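Local coordinates for protein L-glyceraldehyde 3-phosphate reductase (PDB 6HG6) that is an NADPH-binding aldo-keto reductase, a furfural-detoxifying aldehyde reductase that probably reduces small aldehydes with its nicotinamide cofactor, at residues D109-L120 with V132-D141. Numbering follows the deposited sequence.
With NDP (NADPH dihydro-nicotinamide-adenine-dinucleotide phosphate), chain B.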
loop_
_atom_site.group_PDB
_atom_site.type_symbol
_atom_site.label_atom_id
_atom_site.label_comp_id
_atom_site.label_asym_id
_atom_site.label_seq_id
_atom_site.Cartn_x
_atom_site.Cartn_y
_atom_site.Cartn_z
ATOM N N ASP A 109 14.268 0.344 -15.607
ATOM C CA ASP A 109 12.914 0.926 -15.562
ATOM C C ASP A 109 11.999 0.047 -16.420
ATOM O O ASP A 109 12.516 -0.753 -17.225
ATOM C CB ASP A 109 12.975 2.343 -16.116
ATOM C CG ASP A 109 11.840 3.276 -15.778
ATOM O OD1 ASP A 109 10.812 2.795 -15.261
ATOM O OD2 ASP A 109 12.004 4.515 -16.066
ATOM N N PHE A 110 10.697 0.243 -16.297
ATOM C CA PHE A 110 9.657 -0.304 -17.210
ATOM C C PHE A 110 9.411 -1.837 -17.286
ATOM O O PHE A 110 9.192 -2.459 -18.298
ATOM C CB PHE A 110 9.947 0.100 -18.652
ATOM C CG PHE A 110 9.869 1.594 -18.865
ATOM C CD1 PHE A 110 8.660 2.241 -18.715
ATOM C CD2 PHE A 110 11.002 2.342 -19.145
ATOM C CE1 PHE A 110 8.554 3.620 -18.892
ATOM C CE2 PHE A 110 10.902 3.725 -19.322
ATOM C CZ PHE A 110 9.685 4.351 -19.172
ATOM N N GLY A 111 9.248 -2.700 -16.412
ATOM C CA GLY A 111 8.575 -3.805 -17.306
ATOM C C GLY A 111 9.285 -5.003 -18.059
ATOM O O GLY A 111 8.637 -6.109 -18.281
ATOM N N SER A 112 10.508 -4.917 -18.583
ATOM C CA SER A 112 11.178 -6.105 -19.173
ATOM C C SER A 112 11.433 -7.188 -18.126
ATOM O O SER A 112 11.608 -6.871 -16.947
ATOM C CB SER A 112 12.496 -5.736 -19.829
ATOM O OG SER A 112 13.461 -5.314 -18.853
ATOM N N ARG A 113 11.526 -8.452 -18.564
ATOM C CA ARG A 113 11.948 -9.582 -17.715
ATOM C C ARG A 113 13.341 -9.269 -17.133
ATOM O O ARG A 113 13.547 -9.480 -15.947
ATOM C CB ARG A 113 11.962 -10.861 -18.565
ATOM C CG ARG A 113 12.493 -12.090 -17.847
ATOM C CD ARG A 113 12.442 -13.218 -18.850
ATOM N NE ARG A 113 12.810 -14.456 -18.216
ATOM C CZ ARG A 113 12.015 -15.188 -17.444
ATOM N NH1 ARG A 113 10.758 -14.821 -17.258
ATOM N NH2 ARG A 113 12.501 -16.310 -16.905
ATOM N N LYS A 114 14.260 -8.726 -17.934
ATOM C CA LYS A 114 15.619 -8.378 -17.445
ATOM C C LYS A 114 15.526 -7.467 -16.219
ATOM O O LYS A 114 16.077 -7.797 -15.177
ATOM C CB LYS A 114 16.418 -7.745 -18.575
ATOM C CG LYS A 114 17.619 -6.935 -18.136
ATOM C CD LYS A 114 18.721 -7.748 -17.538
ATOM C CE LYS A 114 20.011 -6.927 -17.469
ATOM N NZ LYS A 114 21.179 -7.734 -17.060
ATOM N N TYR A 115 14.800 -6.353 -16.316
ATOM C CA TYR A 115 14.716 -5.395 -15.197
ATOM C C TYR A 115 14.018 -6.045 -14.011
ATOM O O TYR A 115 14.474 -5.925 -12.871
ATOM C CB TYR A 115 14.036 -4.120 -15.682
ATOM C CG TYR A 115 13.605 -3.216 -14.566
ATOM C CD1 TYR A 115 14.458 -2.865 -13.541
ATOM C CD2 TYR A 115 12.322 -2.694 -14.559
ATOM C CE1 TYR A 115 14.036 -2.018 -12.524
ATOM C CE2 TYR A 115 11.898 -1.836 -13.565
ATOM C CZ TYR A 115 12.762 -1.501 -12.539
ATOM O OH TYR A 115 12.305 -0.699 -11.520
ATOM N N ILE A 116 12.862 -6.653 -14.261
ATOM C CA ILE A 116 12.014 -7.159 -13.160
ATOM C C ILE A 116 12.823 -8.179 -12.367
ATOM O O ILE A 116 12.886 -8.082 -11.148
ATOM C CB ILE A 116 10.668 -7.671 -13.695
ATOM C CG1 ILE A 116 9.813 -6.519 -14.215
ATOM C CG2 ILE A 116 9.999 -8.520 -12.644
ATOM C CD1 ILE A 116 8.543 -6.985 -14.924
ATOM N N LEU A 117 13.444 -9.158 -13.027
ATOM C CA LEU A 117 14.151 -10.208 -12.285
ATOM C C LEU A 117 15.453 -9.680 -11.695
ATOM O O LEU A 117 15.768 -10.097 -10.589
ATOM C CB LEU A 117 14.327 -11.433 -13.177
ATOM C CG LEU A 117 13.017 -12.098 -13.622
ATOM C CD1 LEU A 117 13.347 -13.300 -14.487
ATOM C CD2 LEU A 117 12.242 -12.520 -12.415
ATOM N N ALA A 118 16.235 -8.895 -12.411
ATOM C CA ALA A 118 17.468 -8.299 -11.839
ATOM C C ALA A 118 17.108 -7.460 -10.615
ATOM O O ALA A 118 17.800 -7.534 -9.598
ATOM C CB ALA A 118 18.220 -7.492 -12.876
ATOM N N SER A 119 16.033 -6.696 -10.684
ATOM C CA SER A 119 15.597 -5.845 -9.559
ATOM C C SER A 119 15.205 -6.695 -8.362
ATOM O O SER A 119 15.604 -6.395 -7.247
ATOM C CB SER A 119 14.440 -4.981 -9.940
ATOM O OG SER A 119 14.177 -4.138 -8.827
ATOM N N LEU A 120 14.448 -7.764 -8.565
ATOM C CA LEU A 120 14.049 -8.619 -7.431
ATOM C C LEU A 120 15.280 -9.154 -6.716
ATOM O O LEU A 120 15.281 -9.178 -5.535
ATOM C CB LEU A 120 13.163 -9.757 -7.903
ATOM C CG LEU A 120 12.729 -10.727 -6.815
ATOM C CD1 LEU A 120 11.959 -10.081 -5.695
ATOM C CD2 LEU A 120 11.939 -11.851 -7.460
ATOM N N VAL A 132 10.163 -12.354 -0.833
ATOM C CA VAL A 132 9.135 -11.388 -0.408
ATOM C C VAL A 132 7.774 -12.113 -0.434
ATOM O O VAL A 132 7.581 -13.112 -1.175
ATOM C CB VAL A 132 9.098 -10.128 -1.275
ATOM C CG1 VAL A 132 10.347 -9.295 -1.052
ATOM C CG2 VAL A 132 8.846 -10.431 -2.753
ATOM N N ASP A 133 6.837 -11.632 0.341
ATOM C CA ASP A 133 5.485 -12.254 0.356
ATOM C C ASP A 133 4.758 -11.888 -0.921
ATOM O O ASP A 133 4.057 -12.766 -1.445
ATOM C CB ASP A 133 4.728 -11.834 1.610
ATOM C CG ASP A 133 5.493 -12.324 2.829
ATOM O OD1 ASP A 133 5.353 -13.504 3.184
ATOM O OD2 ASP A 133 6.288 -11.520 3.372
ATOM N N ILE A 134 4.876 -10.622 -1.343
ATOM C CA ILE A 134 4.195 -10.105 -2.547
ATOM C C ILE A 134 5.241 -9.417 -3.385
ATOM O O ILE A 134 5.904 -8.485 -2.898
ATOM C CB ILE A 134 3.002 -9.182 -2.215
ATOM C CG1 ILE A 134 2.037 -9.835 -1.219
ATOM C CG2 ILE A 134 2.333 -8.808 -3.524
ATOM C CD1 ILE A 134 1.051 -8.837 -0.600
ATOM N N PHE A 135 5.277 -9.769 -4.647
ATOM C CA PHE A 135 6.146 -9.060 -5.608
ATOM C C PHE A 135 5.262 -8.447 -6.685
ATOM O O PHE A 135 4.526 -9.150 -7.351
ATOM C CB PHE A 135 7.192 -10.004 -6.180
ATOM C CG PHE A 135 8.132 -9.339 -7.150
ATOM C CD1 PHE A 135 8.788 -8.179 -6.820
ATOM C CD2 PHE A 135 8.405 -9.917 -8.370
ATOM C CE1 PHE A 135 9.688 -7.591 -7.697
ATOM C CE2 PHE A 135 9.339 -9.360 -9.229
ATOM C CZ PHE A 135 9.959 -8.186 -8.905
ATOM N N TYR A 136 5.390 -7.139 -6.865
ATOM C CA TYR A 136 4.518 -6.391 -7.781
ATOM C C TYR A 136 5.222 -5.898 -9.033
ATOM O O TYR A 136 6.370 -5.455 -8.934
ATOM C CB TYR A 136 4.095 -5.085 -7.133
ATOM C CG TYR A 136 3.089 -5.168 -6.021
ATOM C CD1 TYR A 136 3.485 -5.245 -4.696
ATOM C CD2 TYR A 136 1.750 -5.011 -6.298
ATOM C CE1 TYR A 136 2.569 -5.179 -3.664
ATOM C CE2 TYR A 136 0.811 -4.983 -5.288
ATOM C CZ TYR A 136 1.225 -5.046 -3.967
ATOM O OH TYR A 136 0.299 -5.004 -2.970
ATOM N N HIS A 137 4.503 -5.943 -10.147
ATOM C CA HIS A 137 4.806 -5.086 -11.307
ATOM C C HIS A 137 4.261 -3.702 -10.889
ATOM O O HIS A 137 3.079 -3.572 -10.586
ATOM C CB HIS A 137 4.254 -5.623 -12.612
ATOM C CG HIS A 137 4.750 -4.840 -13.790
ATOM N ND1 HIS A 137 4.009 -4.658 -14.937
ATOM C CD2 HIS A 137 5.921 -4.182 -13.973
ATOM C CE1 HIS A 137 4.687 -3.953 -15.818
ATOM N NE2 HIS A 137 5.888 -3.625 -15.249
ATOM N N HIS A 138 5.147 -2.720 -10.787
ATOM C CA HIS A 138 4.868 -1.427 -10.125
ATOM C C HIS A 138 3.931 -0.522 -10.935
ATOM O O HIS A 138 3.285 0.344 -10.343
ATOM C CB HIS A 138 6.204 -0.764 -9.803
ATOM C CG HIS A 138 6.161 0.230 -8.696
ATOM N ND1 HIS A 138 7.320 0.723 -8.144
ATOM C CD2 HIS A 138 5.133 0.833 -8.053
ATOM C CE1 HIS A 138 7.014 1.592 -7.209
ATOM N NE2 HIS A 138 5.684 1.698 -7.147
ATOM N N ARG A 139 3.913 -0.645 -12.258
ATOM C CA ARG A 139 3.025 0.158 -13.118
ATOM C C ARG A 139 2.903 -0.545 -14.469
ATOM O O ARG A 139 3.758 -1.397 -14.807
ATOM C CB ARG A 139 3.564 1.574 -13.335
ATOM C CG ARG A 139 4.994 1.615 -13.884
ATOM C CD ARG A 139 5.267 2.787 -14.777
ATOM N NE ARG A 139 6.696 3.041 -15.013
ATOM C CZ ARG A 139 7.175 4.169 -15.490
ATOM N NH1 ARG A 139 6.366 5.153 -15.847
ATOM N NH2 ARG A 139 8.476 4.330 -15.651
ATOM N N MET A 140 1.913 -0.151 -15.244
ATOM C CA MET A 140 1.753 -0.714 -16.591
ATOM C C MET A 140 2.906 -0.248 -17.502
ATOM O O MET A 140 3.363 0.896 -17.406
ATOM C CB MET A 140 0.410 -0.298 -17.185
ATOM C CG MET A 140 -0.773 -0.791 -16.376
ATOM S SD MET A 140 -2.353 -0.443 -17.147
ATOM C CE MET A 140 -2.546 1.323 -16.911
ATOM N N ASP A 141 3.351 -1.129 -18.384
ATOM C CA ASP A 141 4.298 -0.777 -19.453
ATOM C C ASP A 141 3.658 -1.169 -20.770
ATOM O O ASP A 141 3.800 -2.308 -21.214
ATOM C CB ASP A 141 5.633 -1.499 -19.293
ATOM C CG ASP A 141 6.609 -1.070 -20.375
ATOM O OD1 ASP A 141 6.246 -0.179 -21.179
ATOM O OD2 ASP A 141 7.721 -1.652 -20.404
HETATM P PA NDP B . -0.797 8.753 3.201
HETATM O O1A NDP B . -1.707 9.331 2.169
HETATM O O2A NDP B . -1.250 7.906 4.346
HETATM O O5B NDP B . 0.188 9.899 3.753
HETATM C C5B NDP B . 1.155 9.570 4.786
HETATM C C4B NDP B . 1.665 10.839 5.416
HETATM O O4B NDP B . 0.524 11.587 5.910
HETATM C C3B NDP B . 2.598 10.686 6.626
HETATM O O3B NDP B . 3.974 10.572 6.273
HETATM C C2B NDP B . 2.321 11.981 7.376
HETATM O O2B NDP B . 3.048 13.013 6.716
HETATM C C1B NDP B . 0.825 12.170 7.155
HETATM N N9A NDP B . -0.046 11.539 8.140
HETATM C C8A NDP B . -0.221 10.196 8.365
HETATM N N7A NDP B . -1.118 9.932 9.282
HETATM C C5A NDP B . -1.568 11.179 9.689
HETATM C C6A NDP B . -2.528 11.577 10.641
HETATM N N6A NDP B . -3.231 10.723 11.380
HETATM N N1A NDP B . -2.745 12.909 10.796
HETATM C C2A NDP B . -2.034 13.763 10.047
HETATM N N3A NDP B . -1.115 13.504 9.119
HETATM C C4A NDP B . -0.924 12.179 8.984
HETATM O O3 NDP B . 0.238 7.776 2.432
HETATM P PN NDP B . 1.482 7.981 1.446
HETATM O O1N NDP B . 2.680 8.233 2.298
HETATM O O2N NDP B . 1.148 8.918 0.330
HETATM O O5D NDP B . 1.587 6.496 0.826
HETATM C C5D NDP B . 1.507 5.375 1.744
HETATM C C4D NDP B . 2.216 4.187 1.138
HETATM O O4D NDP B . 1.569 3.827 -0.096
HETATM C C3D NDP B . 3.668 4.399 0.717
HETATM O O3D NDP B . 4.528 4.357 1.846
HETATM C C2D NDP B . 3.838 3.221 -0.250
HETATM O O2D NDP B . 4.054 2.033 0.465
HETATM C C1D NDP B . 2.491 3.187 -0.965
HETATM N N1N NDP B . 2.520 3.909 -2.262
HETATM C C2N NDP B . 2.431 3.203 -3.436
HETATM C C3N NDP B . 2.722 3.757 -4.652
HETATM C C7N NDP B . 2.606 2.908 -5.891
HETATM O O7N NDP B . 2.363 1.690 -5.809
HETATM N N7N NDP B . 2.805 3.520 -7.059
HETATM C C4N NDP B . 3.141 5.202 -4.671
HETATM C C5N NDP B . 3.005 5.915 -3.383
HETATM C C6N NDP B . 2.638 5.286 -2.288
HETATM P P2B NDP B . 3.580 14.240 7.623
HETATM O O1X NDP B . 3.833 13.850 9.065
HETATM O O2X NDP B . 4.856 14.685 6.926
HETATM O O3X NDP B . 2.451 15.251 7.482
HETATM O O HOH W 1 10.436 6.518 -16.129
#
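Arg-139 and Phe-110 lie almost flat against each other, guanidinium and ring planes 16° apart; CE1 of Phe-110 sits over one guanidinium face, off its centre and 3.3 Å from Arg-139 NH2. In the guanidinium's own plane, Arg-139 NH2 reaches Asp-109 OD1 in a salt bridge of 2.8 Å, meeting the oxygen on its syn side but 21° out of the carboxylate plane. A water bridges Asp-109 OD2 to Arg-139 NH2, and NE of the arginine is held by the carbonyl of Gly-99, so three hydrogen bonds and the ring across one face set how the group is turned. The Asp-141 side chain crosses that of Phe-110 at about a right angle, its OD2 2.7 Å from Phe-110 O. Beside it, Gly-111 CA sits 3.4 Å from His-137 NE2. Thr-144 hydrogen-bonds OD2 of Asp-141, and Tyr-170 takes ND1 of the His-137 ring.

These loops lie at the C-terminal end of strand 132-137 in a TIM barrel, where helix 113-127 carries the beta-alpha-beta crossover from strand 93-98 to strand 132-137; right after His-137, His-138 turns the edge of its ring to the NADPH carboxamide. Ser-112 caps the helix, its OG accepting from Tyr-115 N. Further along, the contact becomes apolar. Phe-135 swings its ring out toward the helix, its CG opposite the backbone N (chi1 -179°), and receives Leu-120 CD1 over one face, a CH-pi contact 4.0 Å from the ring centroid. Ile-116 CG2 meets the edge of the same ring, 3.6 Å from Phe-135 CE2.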